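PDB 6RSN: protein SOSEKI 4 from Arabidopsis thaliana, which polymerises through its DIX-like domain, interprets polarity cues and can influence the orientation of cell division, while positively regulating auxin biosynthesis and signalling. Local coordinates for residues A[10-24]-A[43-57]. The protein carries 1 engineered substitution. Sequence-based numbering, arbitrary orientation.
Sequences YYLSRNGRLDHPHFI and LNDLRGNGMACLYSW. With SO4 (sulfate ion), chain B.
Leu-12, at the apolar centre, packs against Tyr-55 and Trp-57 of strand 55-63. Its CD2 lies over the middle of the Tyr-55 ring, 3.9 Å from the centroid, a CH-pi contact, and also meets CH2 of Trp-57; its other branch, CD1, lies 3.8 Å from the selenomethionine methyl CE of Met-51. Trp-57 turns the edge of its six-membered ring toward a face of Tyr-10 in an offset edge-to-face pair, planes at 73°. The indole is held by NE1, which donates to Ala-52 O at 3.1 Å; Tyr-55 N reaches the same oxygen from the opposite face of the carbonyl. With CG between backbone N and carbonyl carbon (chi1 66°), the Tyr-10 ring points at the helix, where Leu-43 CD2 packs 3.8 Å from Tyr-10 CE1. Farther along, Ile-24 CG2 touches Leu-46 CD1. At the polar edge, Arg-47 bends at chi2 and chi3 and gives NH2 to Tyr-10 OH at 2.8 Å, the hydroxyl standing 29° out of the guanidinium plane. The same NH2 meets O3 of a sulfate, probably from the crystallisation liquor, at 2.9 Å and lies over the centre of the His-22 ring, while NH2 of the poorly ordered Arg-14 reaches sulfate O4 at 3.1 Å. A phenylalanine in place of Tyr-10 would probably leave Arg-47 NH2 without this hydroxyl acceptor. The contact belongs to the ubiquitin-like fold of the DIX-like domain: helices 36-47 and 49-52 lie against the mixed sheet, in which strand 86-92 runs between 5-13 and 55-63, and Ile-40 of the longer helix meets Trp-57 and Ala-52.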
ATOM      1  N   TYR A  10      -3.636   4.018  -2.824  1.00 21.83           N
ATOM      2  CA  TYR A  10      -3.937   3.461  -1.496  1.00 22.37           C
ATOM      3  C   TYR A  10      -5.207   4.078  -0.913  1.00 22.05           C
ATOM      4  O   TYR A  10      -5.516   5.277  -1.080  1.00 22.01           O
ATOM      5  CB  TYR A  10      -2.740   3.569  -0.522  1.00 21.49           C
ATOM      6  CG  TYR A  10      -2.329   4.969  -0.109  1.00 21.06           C
ATOM      7  CD1 TYR A  10      -1.411   5.693  -0.852  1.00 21.00           C
ATOM      8  CD2 TYR A  10      -2.896   5.588   0.997  1.00 21.08           C
ATOM      9  CE1 TYR A  10      -1.028   6.982  -0.480  1.00 23.51           C
ATOM     10  CE2 TYR A  10      -2.521   6.870   1.395  1.00 23.48           C
ATOM     11  CZ  TYR A  10      -1.619   7.586   0.625  1.00 22.82           C
ATOM     12  OH  TYR A  10      -1.263   8.857   1.015  1.00 25.10           O
ATOM     13  N   TYR A  11      -5.957   3.257  -0.151  1.00 23.11           N
ATOM     14  CA  TYR A  11      -7.161   3.665   0.558  1.00 23.83           C
ATOM     15  C   TYR A  11      -6.850   3.681   2.053  1.00 23.10           C
ATOM     16  O   TYR A  11      -6.150   2.791   2.545  1.00 25.79           O
ATOM     17  CB  TYR A  11      -8.250   2.599   0.388  1.00 23.58           C
ATOM     18  CG  TYR A  11      -8.810   2.551  -1.009  1.00 25.72           C
ATOM     19  CD1 TYR A  11      -8.149   1.823  -1.989  1.00 25.65           C
ATOM     20  CD2 TYR A  11      -9.979   3.228  -1.326  1.00 26.27           C
ATOM     21  CE1 TYR A  11      -8.693   1.756  -3.261  1.00 28.93           C
ATOM     22  CE2 TYR A  11     -10.517   3.189  -2.619  1.00 30.43           C
ATOM     23  CZ  TYR A  11      -9.853   2.442  -3.571  1.00 29.58           C
ATOM     24  OH  TYR A  11     -10.293   2.347  -4.872  1.00 33.12           O
ATOM     25  N   LEU A  12      -7.177   4.775   2.735  1.00 21.67           N
ATOM     26  CA  LEU A  12      -7.018   4.711   4.196  1.00 22.05           C
ATOM     27  C   LEU A  12      -8.383   4.463   4.807  1.00 26.00           C
ATOM     28  O   LEU A  12      -9.373   5.068   4.387  1.00 25.90           O
ATOM     29  CB  LEU A  12      -6.535   6.061   4.749  1.00 23.33           C
ATOM     30  CG  LEU A  12      -5.170   6.458   4.229  1.00 22.47           C
ATOM     31  CD1 LEU A  12      -4.749   7.799   4.871  1.00 25.25           C
ATOM     32  CD2 LEU A  12      -4.144   5.342   4.555  1.00 23.39           C
ATOM     33  N   SER A  13      -8.410   3.612   5.833  1.00 23.07           N
ATOM     34  CA  SER A  13      -9.675   3.217   6.422  1.00 27.80           C
ATOM     35  C   SER A  13      -9.587   3.591   7.877  1.00 31.21           C
ATOM     36  O   SER A  13      -8.676   3.134   8.556  1.00 29.29           O
ATOM     37  CB  SER A  13      -9.845   1.699   6.250  1.00 29.70           C
ATOM     38  OG  SER A  13     -11.013   1.271   6.949  1.00 35.20           O
ATOM     39  N   ARG A  14     -10.513   4.430   8.357  1.00 34.69           N
ATOM     40  CA  ARG A  14     -10.481   4.770   9.764  1.00 47.84           C
ATOM     41  C   ARG A  14     -11.664   4.093  10.460  1.00 59.78           C
ATOM     42  O   ARG A  14     -11.541   2.986  10.994  1.00 61.81           O
ATOM     43  CB  ARG A  14     -10.424   6.292   9.889  1.00 50.66           C
ATOM     44  CG  ARG A  14      -9.169   6.900   9.284  1.00 51.80           C
ATOM     45  CD  ARG A  14      -9.365   8.398   9.425  1.00 65.04           C
ATOM     46  NE  ARG A  14      -8.242   9.259   9.069  1.00 70.36           N
ATOM     47  CZ  ARG A  14      -7.890   9.607   7.826  1.00 74.43           C
ATOM     48  NH1 ARG A  14      -8.542   9.136   6.773  1.00 74.87           N
ATOM     49  NH2 ARG A  14      -6.862  10.418   7.641  1.00 74.07           N
ATOM     50  N   ASN A  15     -12.820   4.759  10.400  1.00 70.25           N
ATOM     51  CA  ASN A  15     -14.084   4.200  10.854  1.00 78.51           C
ATOM     52  C   ASN A  15     -14.608   3.241   9.786  1.00 88.52           C
ATOM     53  O   ASN A  15     -15.357   2.311  10.082  1.00 90.71           O
ATOM     54  CB  ASN A  15     -15.093   5.316  11.125  1.00 76.93           C
ATOM     55  CG  ASN A  15     -14.469   6.424  11.941  1.00 77.26           C
ATOM     56  OD1 ASN A  15     -14.071   6.198  13.078  1.00 86.61           O
ATOM     57  ND2 ASN A  15     -14.346   7.611  11.370  1.00 74.95           N
ATOM     58  N   GLY A  16     -14.203   3.493   8.537  1.00 90.92           N
ATOM     59  CA  GLY A  16     -14.678   2.731   7.397  1.00 89.04           C
ATOM     60  C   GLY A  16     -14.523   3.543   6.119  1.00 92.49           C
ATOM     61  O   GLY A  16     -15.481   3.700   5.367  1.00102.55           O
ATOM     62  N   ARG A  17     -13.319   4.101   5.937  1.00 86.50           N
ATOM     63  CA  ARG A  17     -12.822   4.565   4.650  1.00 85.07           C
ATOM     64  C   ARG A  17     -13.583   5.792   4.159  1.00 80.12           C
ATOM     65  O   ARG A  17     -13.880   5.880   2.967  1.00 76.54           O
ATOM     66  CB  ARG A  17     -12.872   3.439   3.611  1.00 86.10           C
ATOM     67  CG  ARG A  17     -11.504   2.851   3.280  1.00 85.65           C
ATOM     68  CD  ARG A  17     -11.747   2.196   1.894  1.00 87.34           C
ATOM     69  NE  ARG A  17     -11.723   0.728   2.031  1.00 90.52           N
ATOM     70  CZ  ARG A  17     -11.842  -0.137   1.003  1.00 92.96           C
ATOM     71  NH1 ARG A  17     -11.952   0.299  -0.248  1.00 92.01           N
ATOM     72  NH2 ARG A  17     -11.882  -1.436   1.239  1.00 96.14           N
ATOM     73  N   LEU A  18     -13.832   6.750   5.071  1.00 73.96           N
ATOM     74  CA  LEU A  18     -14.658   7.927   4.794  1.00 70.07           C
ATOM     75  C   LEU A  18     -14.083   8.795   3.662  1.00 61.93           C
ATOM     76  O   LEU A  18     -14.515   9.939   3.531  1.00 65.91           O
ATOM     77  CB  LEU A  18     -14.808   8.801   6.054  1.00 66.02           C
ATOM     78  CG  LEU A  18     -15.298   8.169   7.357  1.00 66.07           C
ATOM     79  CD1 LEU A  18     -14.132   7.965   8.311  1.00 62.20           C
ATOM     80  CD2 LEU A  18     -16.325   9.079   8.021  1.00 67.38           C
ATOM     81  N   ASP A  19     -13.125   8.292   2.849  1.00 53.86           N
ATOM     82  CA  ASP A  19     -12.379   9.151   1.926  1.00 45.82           C
ATOM     83  C   ASP A  19     -11.927   8.422   0.644  1.00 39.86           C
ATOM     84  O   ASP A  19     -11.767   7.196   0.583  1.00 38.98           O
ATOM     85  CB  ASP A  19     -11.241   9.902   2.642  1.00 44.59           C
ATOM     86  CG  ASP A  19     -10.495  10.926   1.782  1.00 44.92           C
ATOM     87  OD1 ASP A  19     -11.172  11.660   0.994  1.00 40.77           O
ATOM     88  OD2 ASP A  19      -9.224  10.970   1.883  1.00 41.09           O
ATOM     89  N   HIS A  20     -11.724   9.230  -0.405  1.00 35.51           N
ATOM     90  CA  HIS A  20     -11.226   8.757  -1.677  1.00 32.11           C
ATOM     91  C   HIS A  20      -9.823   8.225  -1.437  1.00 26.71           C
ATOM     92  O   HIS A  20      -9.126   8.608  -0.460  1.00 26.91           O
ATOM     93  CB  HIS A  20     -11.063   9.941  -2.655  1.00 32.48           C
ATOM     94  CG  HIS A  20     -12.279  10.763  -2.848  1.00 35.91           C
ATOM     95  ND1 HIS A  20     -13.480  10.212  -3.272  1.00 37.72           N
ATOM     96  CD2 HIS A  20     -12.466  12.102  -2.708  1.00 37.22           C
ATOM     97  CE1 HIS A  20     -14.360  11.187  -3.415  1.00 38.93           C
ATOM     98  NE2 HIS A  20     -13.756  12.351  -3.068  1.00 40.16           N
ATOM     99  N   PRO A  21      -9.397   7.303  -2.302  1.00 25.14           N
ATOM    100  CA  PRO A  21      -8.035   6.849  -2.319  1.00 24.65           C
ATOM    101  C   PRO A  21      -7.106   7.966  -2.774  1.00 23.80           C
ATOM    102  O   PRO A  21      -7.551   9.040  -3.162  1.00 24.68           O
ATOM    103  CB  PRO A  21      -8.038   5.694  -3.318  1.00 26.62           C
ATOM    104  CG  PRO A  21      -9.131   6.090  -4.302  1.00 27.85           C
ATOM    105  CD  PRO A  21     -10.188   6.728  -3.418  1.00 29.03           C
ATOM    106  N   HIS A  22      -5.830   7.675  -2.548  1.00 24.50           N
ATOM    107  CA  HIS A  22      -4.719   8.523  -2.916  1.00 23.88           C
ATOM    108  C   HIS A  22      -3.918   7.829  -4.000  1.00 23.80           C
ATOM    109  O   HIS A  22      -3.835   6.602  -4.020  1.00 24.96           O
ATOM    110  CB  HIS A  22      -3.817   8.736  -1.690  1.00 24.35           C
ATOM    111  CG  HIS A  22      -4.360   9.777  -0.773  1.00 27.92           C
ATOM    112  ND1 HIS A  22      -5.340   9.493   0.179  1.00 35.85           N
ATOM    113  CD2 HIS A  22      -4.125  11.101  -0.708  1.00 29.75           C
ATOM    114  CE1 HIS A  22      -5.641  10.621   0.817  1.00 33.32           C
ATOM    115  NE2 HIS A  22      -4.952  11.606   0.283  1.00 37.08           N
ATOM    116  N   PHE A  23      -3.299   8.629  -4.886  1.00 24.17           N
ATOM    117  CA  PHE A  23      -2.358   8.130  -5.867  1.00 26.09           C
ATOM    118  C   PHE A  23      -0.977   8.707  -5.611  1.00 26.32           C
ATOM    119  O   PHE A  23      -0.881   9.933  -5.480  1.00 26.87           O
ATOM    120  CB  PHE A  23      -2.762   8.574  -7.287  1.00 28.56           C
ATOM    121  CG  PHE A  23      -1.725   8.184  -8.330  1.00 31.63           C
ATOM    122  CD1 PHE A  23      -0.638   9.002  -8.630  1.00 34.20           C
ATOM    123  CD2 PHE A  23      -1.785   6.954  -8.963  1.00 35.40           C
ATOM    124  CE1 PHE A  23       0.301   8.640  -9.607  1.00 37.87           C
ATOM    125  CE2 PHE A  23      -0.855   6.585  -9.942  1.00 40.12           C
ATOM    126  CZ  PHE A  23       0.196   7.424 -10.262  1.00 39.06           C
ATOM    127  N   ILE A  24       0.061   7.846  -5.542  1.00 25.29           N
ATOM    128  CA  ILE A  24       1.438   8.320  -5.443  1.00 26.38           C
ATOM    129  C   ILE A  24       2.305   7.551  -6.433  1.00 26.97           C
ATOM    130  O   ILE A  24       1.941   6.447  -6.817  1.00 27.43           O
ATOM    131  CB  ILE A  24       1.991   8.151  -4.017  1.00 25.92           C
ATOM    132  CG1 ILE A  24       1.877   6.708  -3.500  1.00 24.41           C
ATOM    133  CG2 ILE A  24       1.278   9.105  -3.045  1.00 26.63           C
ATOM    134  CD1 ILE A  24       2.629   6.428  -2.163  1.00 21.83           C
ATOM    135  N   LEU A  43       6.021   7.240   1.470  1.00 21.48           N
ATOM    136  CA  LEU A  43       5.077   7.970   2.335  1.00 19.86           C
ATOM    137  C   LEU A  43       5.816   8.785   3.399  1.00 20.43           C
ATOM    138  O   LEU A  43       5.374   9.874   3.794  1.00 20.90           O
ATOM    139  CB  LEU A  43       4.116   6.976   3.015  1.00 21.01           C
ATOM    140  CG  LEU A  43       3.050   6.425   2.075  1.00 22.43           C
ATOM    141  CD1 LEU A  43       2.301   5.274   2.749  1.00 23.02           C
ATOM    142  CD2 LEU A  43       2.075   7.518   1.624  1.00 21.31           C
ATOM    143  N   ASN A  44       6.871   8.223   3.981  1.00 21.62           N
ATOM    144  CA  ASN A  44       7.649   8.975   4.966  1.00 22.99           C
ATOM    145  C   ASN A  44       8.123  10.285   4.358  1.00 24.68           C
ATOM    146  O   ASN A  44       8.115  11.325   5.048  1.00 23.30           O
ATOM    147  CB  ASN A  44       8.870   8.152   5.437  1.00 22.52           C
ATOM    148  CG  ASN A  44       8.447   6.973   6.304  1.00 23.46           C
ATOM    149  OD1 ASN A  44       7.316   6.820   6.717  1.00 23.52           O
ATOM    150  ND2 ASN A  44       9.390   6.094   6.622  1.00 26.89           N
ATOM    151  N   ASP A  45       8.574  10.236   3.083  1.00 23.81           N
ATOM    152  CA  ASP A  45       9.038  11.483   2.442  1.00 27.67           C
ATOM    153  C   ASP A  45       7.893  12.482   2.223  1.00 25.43           C
ATOM    154  O   ASP A  45       8.013  13.694   2.485  1.00 26.94           O
ATOM    155  CB  ASP A  45       9.758  11.151   1.131  1.00 30.25           C
ATOM    156  CG  ASP A  45      11.142  10.555   1.344  1.00 38.83           C
ATOM    157  OD1 ASP A  45      11.704  10.678   2.482  1.00 39.29           O
ATOM    158  OD2 ASP A  45      11.687  10.015   0.362  1.00 44.28           O
ATOM    159  N   LEU A  46       6.766  12.007   1.741  1.00 22.78           N
ATOM    160  CA  LEU A  46       5.671  12.894   1.418  1.00 22.52           C
ATOM    161  C   LEU A  46       4.881  13.398   2.625  1.00 21.28           C
ATOM    162  O   LEU A  46       4.502  14.591   2.683  1.00 22.62           O
ATOM    163  CB  LEU A  46       4.701  12.183   0.494  1.00 23.06           C
ATOM    164  CG  LEU A  46       5.269  11.779  -0.848  1.00 26.48           C
ATOM    165  CD1 LEU A  46       4.119  11.154  -1.620  1.00 26.86           C
ATOM    166  CD2 LEU A  46       5.834  12.979  -1.597  1.00 31.29           C
ATOM    167  N   ARG A  47       4.597  12.478   3.545  1.00 20.15           N
ATOM    168  CA  ARG A  47       3.617  12.708   4.606  1.00 20.01           C
ATOM    169  C   ARG A  47       4.252  12.778   6.003  1.00 18.56           C
ATOM    170  O   ARG A  47       3.483  13.034   6.929  1.00 20.72           O
ATOM    171  CB  ARG A  47       2.632  11.539   4.592  1.00 23.02           C
ATOM    172  CG  ARG A  47       1.790  11.505   3.315  1.00 28.18           C
ATOM    173  CD  ARG A  47       0.758  12.618   3.332  1.00 35.11           C
ATOM    174  NE  ARG A  47      -0.386  11.802   2.871  1.00 48.09           N
ATOM    175  CZ  ARG A  47      -1.499  11.388   3.521  1.00 44.22           C
ATOM    176  NH1 ARG A  47      -1.779  11.759   4.757  1.00 42.18           N
ATOM    177  NH2 ARG A  47      -2.378  10.623   2.871  1.00 39.13           N
ATOM    178  N   GLY A  48       5.544  12.515   6.129  1.00 20.40           N
ATOM    179  CA  GLY A  48       6.244  12.569   7.408  1.00 18.97           C
ATOM    180  C   GLY A  48       6.362  11.148   7.973  1.00 19.35           C
ATOM    181  O   GLY A  48       5.512  10.285   7.717  1.00 19.66           O
ATOM    182  N   ASN A  49       7.400  10.960   8.801  1.00 20.21           N
ATOM    183  CA  ASN A  49       7.586   9.629   9.377  1.00 22.92           C
ATOM    184  C   ASN A  49       6.434   9.176  10.263  1.00 22.40           C
ATOM    185  O   ASN A  49       6.234   7.969  10.451  1.00 23.71           O
ATOM    186  CB  ASN A  49       8.843   9.599  10.253  1.00 27.91           C
ATOM    187  CG  ASN A  49      10.094   9.558   9.400  1.00 32.39           C
ATOM    188  OD1 ASN A  49      11.036  10.326   9.582  1.00 43.05           O
ATOM    189  ND2 ASN A  49      10.122   8.640   8.472  1.00 32.15           N
ATOM    190  N   GLY A  50       5.691  10.135  10.783  1.00 21.14           N
ATOM    191  CA  GLY A  50       4.615   9.756  11.679  1.00 21.66           C
ATOM    192  C   GLY A  50       3.308   9.305  11.032  1.00 21.81           C
ATOM    193  O   GLY A  50       2.344   9.035  11.770  1.00 22.74           O
HETATM  194  N   MSE A  51       3.247   9.207   9.684  1.00 18.94           N
HETATM  195  CA  MSE A  51       1.975   8.850   9.063  1.00 18.20           C
HETATM  196  C   MSE A  51       1.883   7.325   8.896  1.00 18.73           C
HETATM  197  O   MSE A  51       0.880   6.700   9.347  1.00 20.05           O
HETATM  198  CB  MSE A  51       1.876   9.618   7.725  1.00 20.62           C
HETATM  199  CG  MSE A  51       0.581   9.311   6.951  1.00 20.65           C
HETATM  200 SE   MSE A  51       0.853   7.826   5.639  1.00 27.27          SE
HETATM  201  CE  MSE A  51      -0.975   7.792   4.856  1.00 26.87           C
ATOM    202  N   ALA A  52       2.816   6.680   8.148  1.00 18.24           N
ATOM    203  CA  ALA A  52       2.513   5.309   7.697  1.00 18.20           C
ATOM    204  C   ALA A  52       2.453   4.336   8.875  1.00 20.48           C
ATOM    205  O   ALA A  52       1.739   3.356   8.789  1.00 19.51           O
ATOM    206  CB  ALA A  52       3.507   4.847   6.688  1.00 20.29           C
ATOM    207  N   CYS A  53       3.126   4.669   9.981  1.00 20.53           N
ATOM    208  CA  CYS A  53       3.124   3.805  11.147  1.00 20.69           C
ATOM    209  C   CYS A  53       1.784   3.871  11.867  1.00 19.69           C
ATOM    210  O   CYS A  53       1.612   2.985  12.768  1.00 21.27           O
ATOM    211  CB  CYS A  53       4.224   4.181  12.159  1.00 21.77           C
ATOM    212  SG  CYS A  53       4.171   5.944  12.623  1.00 25.78           S
ATOM    213  N   LEU A  54       0.839   4.735  11.455  1.00 18.80           N
ATOM    214  CA  LEU A  54      -0.494   4.741  12.099  1.00 19.47           C
ATOM    215  C   LEU A  54      -1.414   3.659  11.512  1.00 17.58           C
ATOM    216  O   LEU A  54      -2.542   3.486  11.978  1.00 18.70           O
ATOM    217  CB  LEU A  54      -1.133   6.120  11.904  1.00 20.43           C
ATOM    218  CG  LEU A  54      -0.420   7.301  12.565  1.00 22.01           C
ATOM    219  CD1 LEU A  54      -1.099   8.549  12.055  1.00 23.22           C
ATOM    220  CD2 LEU A  54      -0.587   7.210  14.075  1.00 23.70           C
ATOM    221  N   TYR A  55      -0.951   2.954  10.474  1.00 18.03           N
ATOM    222  CA  TYR A  55      -1.804   2.073   9.692  1.00 18.18           C
ATOM    223  C   TYR A  55      -1.159   0.703   9.562  1.00 18.43           C
ATOM    224  O   TYR A  55       0.079   0.569   9.504  1.00 19.93           O
ATOM    225  CB  TYR A  55      -1.981   2.612   8.273  1.00 18.28           C
ATOM    226  CG  TYR A  55      -2.691   3.929   8.307  1.00 17.72           C
ATOM    227  CD1 TYR A  55      -4.071   4.003   8.447  1.00 19.86           C
ATOM    228  CD2 TYR A  55      -1.944   5.095   8.265  1.00 19.90           C
ATOM    229  CE1 TYR A  55      -4.701   5.231   8.478  1.00 20.21           C
ATOM    230  CE2 TYR A  55      -2.553   6.338   8.306  1.00 21.96           C
ATOM    231  CZ  TYR A  55      -3.929   6.397   8.453  1.00 22.12           C
ATOM    232  OH  TYR A  55      -4.486   7.635   8.588  1.00 24.59           O
ATOM    233  N   SER A  56      -2.019  -0.349   9.521  1.00 18.99           N
ATOM    234  CA  SER A  56      -1.605  -1.686   9.139  1.00 19.45           C
ATOM    235  C   SER A  56      -1.889  -1.858   7.642  1.00 19.04           C
ATOM    236  O   SER A  56      -2.977  -1.501   7.190  1.00 19.94           O
ATOM    237  CB  SER A  56      -2.554  -2.649   9.923  1.00 22.71           C
ATOM    238  OG  SER A  56      -2.122  -3.945   9.549  1.00 28.76           O
ATOM    239  N   TRP A  57      -0.878  -2.328   6.871  1.00 18.35           N
ATOM    240  CA  TRP A  57      -0.998  -2.243   5.403  1.00 18.99           C
ATOM    241  C   TRP A  57      -1.315  -3.596   4.764  1.00 19.81           C
ATOM    242  O   TRP A  57      -0.856  -4.628   5.243  1.00 20.39           O
ATOM    243  CB  TRP A  57       0.290  -1.650   4.754  1.00 19.96           C
ATOM    244  CG  TRP A  57       0.469  -0.234   5.213  1.00 18.41           C
ATOM    245  CD1 TRP A  57       1.127   0.236   6.325  1.00 19.45           C
ATOM    246  CD2 TRP A  57      -0.083   0.928   4.565  1.00 18.06           C
ATOM    247  NE1 TRP A  57       1.035   1.613   6.373  1.00 19.09           N
ATOM    248  CE2 TRP A  57       0.303   2.062   5.320  1.00 18.62           C
ATOM    249  CE3 TRP A  57      -0.858   1.106   3.403  1.00 20.12           C
ATOM    250  CZ2 TRP A  57      -0.091   3.364   4.978  1.00 20.14           C
ATOM    251  CZ3 TRP A  57      -1.198   2.386   3.027  1.00 19.53           C
ATOM    252  CH2 TRP A  57      -0.819   3.508   3.800  1.00 20.33           C
TER
HETATM  253  S   SO4 B 201      -5.410  11.959   4.895  1.00 67.83           S
HETATM  254  O1  SO4 B 201      -4.889  11.987   6.240  1.00 74.13           O
HETATM  255  O2  SO4 B 201      -5.005  13.139   4.187  1.00 70.47           O
HETATM  256  O3  SO4 B 201      -4.898  10.801   4.206  1.00 78.67           O
HETATM  257  O4  SO4 B 201      -6.846  11.905   4.942  1.00 76.13           O